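Local coordinates for Pre-mRNA-splicing factor SAD1 (Saccharomyces cerevisiae, PDB 4MSX), which promotes assembly of newly synthesized U4 snRNA into the U4/U6 snRNP and is required for pre-mRNA splicing, although its ubiquitin-protease fold is catalytically inactive, at residues Asp173-Thr187 against Lys233-Asp247. Sequence-based numbering, arbitrary orientation.
Sequences DLSNRTYLNGFIGFT and KIWSPKLFKHHLSVD
A short, weakly bonded parallel pair of strands, 185-186 beside 243-244, joins the strand that leads into helix 189-203 to the chain leaving helix 222-234. Its evidence is the pairing of F186 with L244 and two backbone bonds around them: L244 N to G185 O at 3.0 Å, lying in the carbonyl plane, and T187 N to L244 O, also 3.0 Å. F186 CD2 touches L244 CB and CE2 meets V246 CG1, while CZ meets I234; H196 of helix 189-203 stacks on this ring. I184 and L239 meet tip to tip through their CD1 atoms, and I184 CD1 also touches L244 CG.

Y179 enters the 236-239 loop with its hydroxyl, which donates to S236 O (3.0 Å) near the ring plane and accepts from L239 N (3.1 Å). A phenylalanine at Y179 would probably leave S236 O short of one donor and L239 N without its acceptor, setting the loop freer to move. N181, with CG between backbone N and carbonyl carbon (chi1 72°), sends ND2 to W235 O in a nearly straight bond (175°), while its OD1 takes R169 N. G182 CA sits over the six-membered ring of W235, 3.5 Å from its centroid; the backbone angles of G182 already call for glycine, and its lack of a CB lets the ring lie this close.

At the far end D173 OD2 forms a salt bridge with R177 NE and a weak bond with H242 N. R177 CD lies over the H242 ring as a CH-pi contact, and H242 CE1 sits over the rim of one guanidinium face, the planes 33° apart; L174 N bonds F240 O at 2.9 Å. Two parallel strands bracketing a mostly helical connection have the geometry of a crossover connection, here within a USP-type fold.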
ATOM      1  N   ASP A 173     -11.925 -14.273  -8.232  1.00 38.58           N
ATOM      2  CA  ASP A 173     -12.909 -13.247  -7.957  1.00 37.25           C
ATOM      3  C   ASP A 173     -14.262 -13.716  -8.550  1.00 45.99           C
ATOM      4  O   ASP A 173     -14.365 -14.840  -9.040  1.00 42.08           O
ATOM      5  CB  ASP A 173     -12.478 -11.853  -8.453  1.00 33.42           C
ATOM      6  CG  ASP A 173     -12.475 -11.711  -9.978  1.00 40.21           C
ATOM      7  OD1 ASP A 173     -12.865 -12.657 -10.689  1.00 43.33           O
ATOM      8  OD2 ASP A 173     -12.082 -10.609 -10.469  1.00 41.65           O
ATOM      9  N   LEU A 174     -15.281 -12.870  -8.521  1.00 39.69           N
ATOM     10  CA  LEU A 174     -16.622 -13.318  -8.960  1.00 42.73           C
ATOM     11  C   LEU A 174     -16.699 -13.591 -10.458  1.00 45.42           C
ATOM     12  O   LEU A 174     -17.589 -14.307 -10.919  1.00 52.37           O
ATOM     13  CB  LEU A 174     -17.670 -12.277  -8.619  1.00 36.67           C
ATOM     14  CG  LEU A 174     -18.072 -12.169  -7.175  1.00 43.76           C
ATOM     15  CD1 LEU A 174     -19.162 -11.112  -7.127  1.00 49.28           C
ATOM     16  CD2 LEU A 174     -18.566 -13.502  -6.646  1.00 52.33           C
ATOM     17  N   SER A 175     -15.784 -13.015 -11.222  1.00 45.17           N
ATOM     18  CA  SER A 175     -15.719 -13.289 -12.643  1.00 45.20           C
ATOM     19  C   SER A 175     -14.805 -14.465 -12.930  1.00 50.37           C
ATOM     20  O   SER A 175     -14.430 -14.679 -14.078  1.00 53.16           O
ATOM     21  CB  SER A 175     -15.172 -12.084 -13.385  1.00 48.79           C
ATOM     22  OG  SER A 175     -16.016 -10.971 -13.209  1.00 56.93           O
ATOM     23  N   ASN A 176     -14.428 -15.197 -11.888  1.00 47.75           N
ATOM     24  CA  ASN A 176     -13.430 -16.261 -12.008  1.00 60.83           C
ATOM     25  C   ASN A 176     -12.066 -15.834 -12.571  1.00 53.59           C
ATOM     26  O   ASN A 176     -11.366 -16.654 -13.142  1.00 58.42           O
ATOM     27  CB  ASN A 176     -13.995 -17.419 -12.830  1.00 64.29           C
ATOM     28  CG  ASN A 176     -15.027 -18.216 -12.050  1.00 68.42           C
ATOM     29  OD1 ASN A 176     -14.749 -18.684 -10.939  1.00 78.99           O
ATOM     30  ND2 ASN A 176     -16.235 -18.343 -12.603  1.00 70.77           N
ATOM     31  N   ARG A 177     -11.682 -14.566 -12.422  1.00 48.25           N
ATOM     32  CA  ARG A 177     -10.289 -14.184 -12.679  1.00 48.29           C
ATOM     33  C   ARG A 177      -9.429 -14.579 -11.458  1.00 56.27           C
ATOM     34  O   ARG A 177      -9.790 -14.268 -10.321  1.00 42.99           O
ATOM     35  CB  ARG A 177     -10.189 -12.699 -12.964  1.00 49.52           C
ATOM     36  CG  ARG A 177     -10.924 -12.288 -14.236  1.00 55.65           C
ATOM     37  CD  ARG A 177     -10.992 -10.769 -14.375  1.00 54.67           C
ATOM     38  NE  ARG A 177     -11.889 -10.197 -13.374  1.00 58.84           N
ATOM     39  CZ  ARG A 177     -12.308  -8.932 -13.365  1.00 57.28           C
ATOM     40  NH1 ARG A 177     -11.902  -8.075 -14.303  1.00 65.07           N
ATOM     41  NH2 ARG A 177     -13.129  -8.519 -12.405  1.00 50.27           N
ATOM     42  N   THR A 178      -8.324 -15.304 -11.667  1.00 50.05           N
ATOM     43  CA  THR A 178      -7.544 -15.791 -10.518  1.00 47.38           C
ATOM     44  C   THR A 178      -6.595 -14.674 -10.060  1.00 42.35           C
ATOM     45  O   THR A 178      -6.241 -13.813 -10.864  1.00 43.41           O
ATOM     46  CB  THR A 178      -6.747 -17.091 -10.869  1.00 53.59           C
ATOM     47  OG1 THR A 178      -6.151 -17.657  -9.680  1.00 56.70           O
ATOM     48  CG2 THR A 178      -5.682 -16.780 -11.895  1.00 43.62           C
ATOM     49  N   TYR A 179      -6.204 -14.672  -8.778  1.00 36.14           N
ATOM     50  CA  TYR A 179      -5.231 -13.690  -8.303  1.00 38.36           C
ATOM     51  C   TYR A 179      -4.586 -14.310  -7.095  1.00 34.33           C
ATOM     52  O   TYR A 179      -5.146 -15.243  -6.504  1.00 35.42           O
ATOM     53  CB  TYR A 179      -5.877 -12.345  -7.930  1.00 32.90           C
ATOM     54  CG  TYR A 179      -6.862 -12.423  -6.766  1.00 29.18           C
ATOM     55  CD1 TYR A 179      -8.183 -12.812  -6.971  1.00 33.06           C
ATOM     56  CD2 TYR A 179      -6.466 -12.091  -5.455  1.00 29.36           C
ATOM     57  CE1 TYR A 179      -9.097 -12.853  -5.904  1.00 34.09           C
ATOM     58  CE2 TYR A 179      -7.360 -12.147  -4.390  1.00 30.52           C
ATOM     59  CZ  TYR A 179      -8.682 -12.512  -4.631  1.00 30.97           C
ATOM     60  OH  TYR A 179      -9.548 -12.585  -3.585  1.00 30.92           O
ATOM     61  N   LEU A 180      -3.384 -13.839  -6.748  1.00 32.92           N
ATOM     62  CA  LEU A 180      -2.715 -14.285  -5.540  1.00 27.54           C
ATOM     63  C   LEU A 180      -3.045 -13.259  -4.460  1.00 28.99           C
ATOM     64  O   LEU A 180      -2.720 -12.075  -4.647  1.00 29.00           O
ATOM     65  CB  LEU A 180      -1.175 -14.347  -5.839  1.00 31.97           C
ATOM     66  CG  LEU A 180      -0.230 -14.839  -4.753  1.00 35.98           C
ATOM     67  CD1 LEU A 180      -0.531 -16.304  -4.433  1.00 37.29           C
ATOM     68  CD2 LEU A 180       1.274 -14.683  -5.197  1.00 31.95           C
ATOM     69  N   ASN A 181      -3.655 -13.656  -3.341  1.00 28.69           N
ATOM     70  CA  ASN A 181      -4.200 -12.644  -2.428  1.00 27.74           C
ATOM     71  C   ASN A 181      -3.029 -11.869  -1.787  1.00 31.09           C
ATOM     72  O   ASN A 181      -1.964 -12.442  -1.561  1.00 29.77           O
ATOM     73  CB  ASN A 181      -5.179 -13.191  -1.377  1.00 27.55           C
ATOM     74  CG  ASN A 181      -4.507 -14.029  -0.261  1.00 32.42           C
ATOM     75  OD1 ASN A 181      -3.782 -14.986  -0.536  1.00 33.54           O
ATOM     76  ND2 ASN A 181      -4.723 -13.643   0.984  1.00 30.45           N
ATOM     77  N   GLY A 182      -3.221 -10.565  -1.589  1.00 29.19           N
ATOM     78  CA  GLY A 182      -2.145  -9.660  -1.156  1.00 23.01           C
ATOM     79  C   GLY A 182      -1.363  -9.093  -2.330  1.00 25.92           C
ATOM     80  O   GLY A 182      -0.753  -8.030  -2.196  1.00 27.29           O
ATOM     81  N   PHE A 183      -1.362  -9.776  -3.462  1.00 25.61           N
ATOM     82  CA  PHE A 183      -0.533  -9.356  -4.609  1.00 26.96           C
ATOM     83  C   PHE A 183      -1.428  -8.828  -5.738  1.00 30.39           C
ATOM     84  O   PHE A 183      -1.454  -9.383  -6.843  1.00 30.73           O
ATOM     85  CB  PHE A 183       0.337 -10.541  -5.101  1.00 30.32           C
ATOM     86  CG  PHE A 183       1.389 -10.928  -4.118  1.00 32.26           C
ATOM     87  CD1 PHE A 183       1.048 -11.638  -2.950  1.00 29.83           C
ATOM     88  CD2 PHE A 183       2.709 -10.572  -4.331  1.00 30.31           C
ATOM     89  CE1 PHE A 183       1.994 -11.991  -2.016  1.00 29.69           C
ATOM     90  CE2 PHE A 183       3.674 -10.907  -3.440  1.00 28.70           C
ATOM     91  CZ  PHE A 183       3.310 -11.639  -2.237  1.00 27.46           C
ATOM     92  N   ILE A 184      -2.208  -7.793  -5.444  1.00 26.83           N
ATOM     93  CA  ILE A 184      -3.192  -7.298  -6.392  0.57 30.70           C
ATOM     94  C   ILE A 184      -2.898  -5.833  -6.733  1.00 31.88           C
ATOM     95  O   ILE A 184      -2.168  -5.161  -6.008  1.00 28.80           O
ATOM     96  CB  ILE A 184      -4.625  -7.395  -5.836  0.57 34.32           C
ATOM     97  CG1 ILE A 184      -4.754  -6.584  -4.548  0.57 32.52           C
ATOM     98  CG2 ILE A 184      -5.017  -8.856  -5.569  0.57 34.49           C
ATOM     99  CD1 ILE A 184      -6.149  -6.563  -4.007  0.57 33.89           C
ATOM    100  N   GLY A 185      -3.482  -5.379  -7.837  1.00 30.97           N
ATOM    101  CA  GLY A 185      -3.332  -4.031  -8.305  1.00 32.64           C
ATOM    102  C   GLY A 185      -4.556  -3.172  -8.025  1.00 28.23           C
ATOM    103  O   GLY A 185      -5.522  -3.562  -7.278  1.00 28.22           O
ATOM    104  N   PHE A 186      -4.495  -1.976  -8.625  1.00 25.02           N
ATOM    105  CA  PHE A 186      -5.348  -0.882  -8.232  1.00 28.61           C
ATOM    106  C   PHE A 186      -5.721  -0.114  -9.500  1.00 30.49           C
ATOM    107  O   PHE A 186      -4.887   0.034 -10.424  1.00 27.73           O
ATOM    108  CB  PHE A 186      -4.620   0.114  -7.310  1.00 26.67           C
ATOM    109  CG  PHE A 186      -4.188  -0.459  -5.966  1.00 27.37           C
ATOM    110  CD1 PHE A 186      -2.991  -1.161  -5.870  1.00 30.89           C
ATOM    111  CD2 PHE A 186      -4.964  -0.256  -4.830  1.00 23.86           C
ATOM    112  CE1 PHE A 186      -2.561  -1.703  -4.668  1.00 31.56           C
ATOM    113  CE2 PHE A 186      -4.544  -0.796  -3.580  1.00 27.51           C
ATOM    114  CZ  PHE A 186      -3.325  -1.500  -3.518  1.00 29.12           C
ATOM    115  N   THR A 187      -6.950   0.394  -9.517  1.00 27.05           N
ATOM    116  CA  THR A 187      -7.361   1.286 -10.599  1.00 26.58           C
ATOM    117  C   THR A 187      -6.774   2.693 -10.416  1.00 28.31           C
ATOM    118  O   THR A 187      -6.342   3.085  -9.321  1.00 28.22           O
ATOM    119  CB  THR A 187      -8.921   1.299 -10.688  1.00 33.50           C
ATOM    120  OG1 THR A 187      -9.466   1.488  -9.379  1.00 30.12           O
ATOM    121  CG2 THR A 187      -9.425  -0.060 -11.211  1.00 35.28           C
ATOM    122  N   LYS A 233      -8.406  -5.117   2.887  1.00 24.42           N
ATOM    123  CA  LYS A 233      -8.841  -5.476   1.543  1.00 19.75           C
ATOM    124  C   LYS A 233      -7.713  -5.944   0.690  1.00 23.34           C
ATOM    125  O   LYS A 233      -7.920  -6.809  -0.169  1.00 25.17           O
ATOM    126  CB  LYS A 233      -9.509  -4.235   0.844  1.00 23.51           C
ATOM    127  CG  LYS A 233     -10.882  -3.937   1.488  1.00 28.08           C
ATOM    128  CD  LYS A 233     -11.469  -2.575   0.972  1.00 28.27           C
ATOM    129  CE  LYS A 233     -12.922  -2.426   1.495  1.00 29.77           C
ATOM    130  NZ  LYS A 233     -13.437  -1.019   1.040  1.00 37.57           N
ATOM    131  N   ILE A 234      -6.514  -5.328   0.847  1.00 20.80           N
ATOM    132  CA  ILE A 234      -5.379  -5.752  -0.002  1.00 24.43           C
ATOM    133  C   ILE A 234      -5.140  -7.268   0.139  1.00 24.81           C
ATOM    134  O   ILE A 234      -4.747  -7.956  -0.828  1.00 24.74           O
ATOM    135  CB  ILE A 234      -4.126  -4.944   0.393  1.00 26.02           C
ATOM    136  CG1 ILE A 234      -4.258  -3.524  -0.236  1.00 24.61           C
ATOM    137  CG2 ILE A 234      -2.801  -5.675  -0.014  1.00 23.45           C
ATOM    138  CD1 ILE A 234      -3.232  -2.532   0.379  1.00 26.89           C
ATOM    139  N   TRP A 235      -5.399  -7.781   1.342  1.00 22.87           N
ATOM    140  CA  TRP A 235      -5.137  -9.222   1.610  1.00 25.29           C
ATOM    141  C   TRP A 235      -6.383 -10.109   1.416  1.00 29.47           C
ATOM    142  O   TRP A 235      -6.325 -11.322   1.625  1.00 25.36           O
ATOM    143  CB  TRP A 235      -4.534  -9.412   3.027  1.00 26.90           C
ATOM    144  CG  TRP A 235      -3.070  -9.039   2.934  1.00 25.52           C
ATOM    145  CD1 TRP A 235      -2.485  -7.828   3.240  1.00 24.44           C
ATOM    146  CD2 TRP A 235      -2.045  -9.873   2.425  1.00 23.50           C
ATOM    147  NE1 TRP A 235      -1.098  -7.891   2.963  1.00 23.06           N
ATOM    148  CE2 TRP A 235      -0.830  -9.133   2.442  1.00 24.40           C
ATOM    149  CE3 TRP A 235      -2.025 -11.200   1.957  1.00 25.75           C
ATOM    150  CZ2 TRP A 235       0.413  -9.703   2.003  1.00 26.59           C
ATOM    151  CZ3 TRP A 235      -0.832 -11.752   1.519  1.00 25.23           C
ATOM    152  CH2 TRP A 235       0.389 -11.010   1.561  1.00 28.48           C
ATOM    153  N   SER A 236      -7.521  -9.519   1.021  1.00 26.02           N
ATOM    154  CA  SER A 236      -8.732 -10.322   1.020  1.00 27.03           C
ATOM    155  C   SER A 236      -8.642 -11.483   0.046  1.00 24.33           C
ATOM    156  O   SER A 236      -8.319 -11.294  -1.135  1.00 29.01           O
ATOM    157  CB  SER A 236      -9.967  -9.461   0.666  1.00 30.54           C
ATOM    158  OG  SER A 236     -11.024 -10.360   0.376  1.00 27.31           O
ATOM    159  N   PRO A 237      -8.922 -12.709   0.525  1.00 27.58           N
ATOM    160  CA  PRO A 237      -8.952 -13.866  -0.387  1.00 30.11           C
ATOM    161  C   PRO A 237     -10.342 -14.076  -1.049  1.00 37.53           C
ATOM    162  O   PRO A 237     -10.529 -15.081  -1.731  1.00 33.01           O
ATOM    163  CB  PRO A 237      -8.646 -15.074   0.554  1.00 28.82           C
ATOM    164  CG  PRO A 237      -9.291 -14.691   1.850  1.00 30.04           C
ATOM    165  CD  PRO A 237      -9.139 -13.100   1.926  1.00 26.84           C
ATOM    166  N   LYS A 238     -11.277 -13.153  -0.841  1.00 29.31           N
ATOM    167  CA  LYS A 238     -12.635 -13.280  -1.415  1.00 31.44           C
ATOM    168  C   LYS A 238     -13.129 -12.011  -2.154  1.00 31.57           C
ATOM    169  O   LYS A 238     -14.322 -11.678  -2.137  1.00 33.28           O
ATOM    170  CB  LYS A 238     -13.610 -13.602  -0.266  1.00 34.86           C
ATOM    171  CG  LYS A 238     -13.384 -15.003   0.312  1.00 43.62           C
ATOM    172  CD  LYS A 238     -13.794 -15.129   1.809  1.00 45.16           C
ATOM    173  CE  LYS A 238     -15.167 -14.619   2.158  1.00 55.22           C
ATOM    174  NZ  LYS A 238     -15.630 -15.098   3.529  1.00 71.14           N
ATOM    175  N   LEU A 239     -12.215 -11.286  -2.781  1.00 28.70           N
ATOM    176  CA  LEU A 239     -12.593 -10.051  -3.479  1.00 30.81           C
ATOM    177  C   LEU A 239     -13.647 -10.322  -4.555  1.00 32.38           C
ATOM    178  O   LEU A 239     -13.540 -11.291  -5.279  1.00 30.76           O
ATOM    179  CB  LEU A 239     -11.345  -9.478  -4.184  1.00 30.47           C
ATOM    180  CG  LEU A 239     -10.278  -8.921  -3.230  1.00 30.54           C
ATOM    181  CD1 LEU A 239      -9.004  -8.521  -4.022  1.00 27.96           C
ATOM    182  CD2 LEU A 239     -10.841  -7.713  -2.475  1.00 38.03           C
ATOM    183  N   PHE A 240     -14.593  -9.404  -4.751  1.00 29.31           N
ATOM    184  CA  PHE A 240     -15.533  -9.569  -5.862  1.00 33.68           C
ATOM    185  C   PHE A 240     -14.859  -9.333  -7.195  1.00 38.03           C
ATOM    186  O   PHE A 240     -15.150 -10.015  -8.171  1.00 36.25           O
ATOM    187  CB  PHE A 240     -16.729  -8.635  -5.664  1.00 33.20           C
ATOM    188  CG  PHE A 240     -17.644  -9.068  -4.518  1.00 30.14           C
ATOM    189  CD1 PHE A 240     -17.435 -10.273  -3.847  1.00 37.14           C
ATOM    190  CD2 PHE A 240     -18.712  -8.248  -4.115  1.00 35.09           C
ATOM    191  CE1 PHE A 240     -18.274 -10.672  -2.778  1.00 37.05           C
ATOM    192  CE2 PHE A 240     -19.557  -8.631  -3.052  1.00 34.33           C
ATOM    193  CZ  PHE A 240     -19.349  -9.832  -2.386  1.00 35.16           C
ATOM    194  N   LYS A 241     -13.937  -8.370  -7.232  1.00 29.17           N
ATOM    195  CA  LYS A 241     -13.099  -8.193  -8.405  1.00 33.80           C
ATOM    196  C   LYS A 241     -11.643  -8.045  -7.940  1.00 30.14           C
ATOM    197  O   LYS A 241     -11.377  -7.461  -6.897  1.00 29.86           O
ATOM    198  CB  LYS A 241     -13.523  -6.971  -9.227  1.00 39.63           C
ATOM    199  CG  LYS A 241     -13.550  -5.684  -8.447  1.00 42.27           C
ATOM    200  CD  LYS A 241     -14.303  -4.586  -9.268  1.00 54.92           C
ATOM    201  CE  LYS A 241     -14.260  -3.221  -8.571  1.00 55.40           C
ATOM    202  NZ  LYS A 241     -14.886  -3.260  -7.195  1.00 59.77           N
ATOM    203  N   HIS A 242     -10.728  -8.549  -8.746  1.00 30.40           N
ATOM    204  CA  HIS A 242      -9.376  -8.770  -8.278  1.00 31.60           C
ATOM    205  C   HIS A 242      -8.471  -7.497  -8.294  1.00 34.81           C
ATOM    206  O   HIS A 242      -7.269  -7.595  -8.548  1.00 38.46           O
ATOM    207  CB  HIS A 242      -8.721  -9.895  -9.105  1.00 34.82           C
ATOM    208  CG  HIS A 242      -8.450  -9.506 -10.521  1.00 46.10           C
ATOM    209  ND1 HIS A 242      -9.215  -8.573 -11.191  1.00 49.73           N
ATOM    210  CD2 HIS A 242      -7.487  -9.893 -11.389  1.00 45.77           C
ATOM    211  CE1 HIS A 242      -8.744  -8.415 -12.417  1.00 53.46           C
ATOM    212  NE2 HIS A 242      -7.693  -9.204 -12.559  1.00 48.81           N
ATOM    213  N   HIS A 243      -9.036  -6.341  -7.985  1.00 32.78           N
ATOM    214  CA  HIS A 243      -8.282  -5.071  -7.886  1.00 31.12           C
ATOM    215  C   HIS A 243      -9.031  -4.093  -7.010  1.00 33.83           C
ATOM    216  O   HIS A 243     -10.213  -4.293  -6.710  1.00 33.93           O
ATOM    217  CB  HIS A 243      -8.029  -4.423  -9.256  1.00 33.28           C
ATOM    218  CG  HIS A 243      -9.232  -4.369 -10.141  1.00 44.93           C
ATOM    219  ND1 HIS A 243     -10.165  -3.357 -10.071  1.00 47.20           N
ATOM    220  CD2 HIS A 243      -9.631  -5.182 -11.144  1.00 46.84           C
ATOM    221  CE1 HIS A 243     -11.096  -3.555 -10.989  1.00 41.97           C
ATOM    222  NE2 HIS A 243     -10.801  -4.660 -11.645  1.00 47.79           N
ATOM    223  N   LEU A 244      -8.339  -3.088  -6.512  1.00 25.32           N
ATOM    224  CA  LEU A 244      -8.945  -2.215  -5.531  1.00 27.04           C
ATOM    225  C   LEU A 244      -8.906  -0.793  -6.049  1.00 26.60           C
ATOM    226  O   LEU A 244      -8.106  -0.498  -6.929  1.00 28.10           O
ATOM    227  CB  LEU A 244      -8.169  -2.254  -4.215  1.00 25.89           C
ATOM    228  CG  LEU A 244      -8.174  -3.632  -3.554  1.00 30.88           C
ATOM    229  CD1 LEU A 244      -7.235  -3.547  -2.361  1.00 35.19           C
ATOM    230  CD2 LEU A 244      -9.654  -3.959  -3.150  1.00 33.58           C
ATOM    231  N   SER A 245      -9.722   0.075  -5.460  1.00 27.03           N
ATOM    232  CA  SER A 245      -9.571   1.510  -5.723  1.00 27.34           C
ATOM    233  C   SER A 245      -9.181   2.131  -4.402  1.00 28.13           C
ATOM    234  O   SER A 245      -9.853   1.864  -3.407  1.00 30.70           O
ATOM    235  CB  SER A 245     -10.899   2.148  -6.228  1.00 31.13           C
ATOM    236  OG  SER A 245     -10.754   3.579  -6.214  1.00 32.00           O
ATOM    237  N   VAL A 246      -8.145   2.981  -4.359  1.00 24.59           N
ATOM    238  CA  VAL A 246      -7.965   3.770  -3.137  1.00 23.47           C
ATOM    239  C   VAL A 246      -8.050   5.293  -3.366  1.00 22.19           C
ATOM    240  O   VAL A 246      -7.558   6.072  -2.549  1.00 26.53           O
ATOM    241  CB  VAL A 246      -6.625   3.407  -2.428  1.00 29.98           C
ATOM    242  CG1 VAL A 246      -6.693   1.934  -1.892  1.00 29.16           C
ATOM    243  CG2 VAL A 246      -5.445   3.619  -3.417  1.00 28.05           C
ATOM    244  N   ASP A 247      -8.729   5.685  -4.445  1.00 27.79           N
ATOM    245  CA  ASP A 247      -8.912   7.121  -4.784  1.00 29.35           C
ATOM    246  C   ASP A 247      -9.516   7.861  -3.599  1.00 31.67           C
ATOM    247  O   ASP A 247      -9.014   8.906  -3.190  1.00 26.39           O
ATOM    248  CB  ASP A 247      -9.840   7.305  -5.988  1.00 32.45           C
ATOM    249  CG  ASP A 247      -9.280   6.759  -7.248  1.00 33.27           C
ATOM    250  OD1 ASP A 247      -8.372   5.880  -7.234  1.00 32.00           O
ATOM    251  OD2 ASP A 247      -9.711   7.216  -8.316  1.00 34.29           O
TER
HETATM  252  O   HOH W   1     -15.269  -9.561 -10.891  1.00 46.10           O
HETATM  253  O   HOH W   2      -6.093  -9.901  -2.193  1.00 25.60           O
HETATM  254  O   HOH W   3      -4.944  -7.251  -9.624  1.00 37.22           O
HETATM  255  O   HOH W   4      -6.768   3.819  -6.681  1.00 26.06           O
HETATM  256  O   HOH W   5      -9.853   4.031  -8.846  1.00 38.09           O
HETATM  257  O   HOH W   6     -11.237  -0.837  -8.523  1.00 47.91           O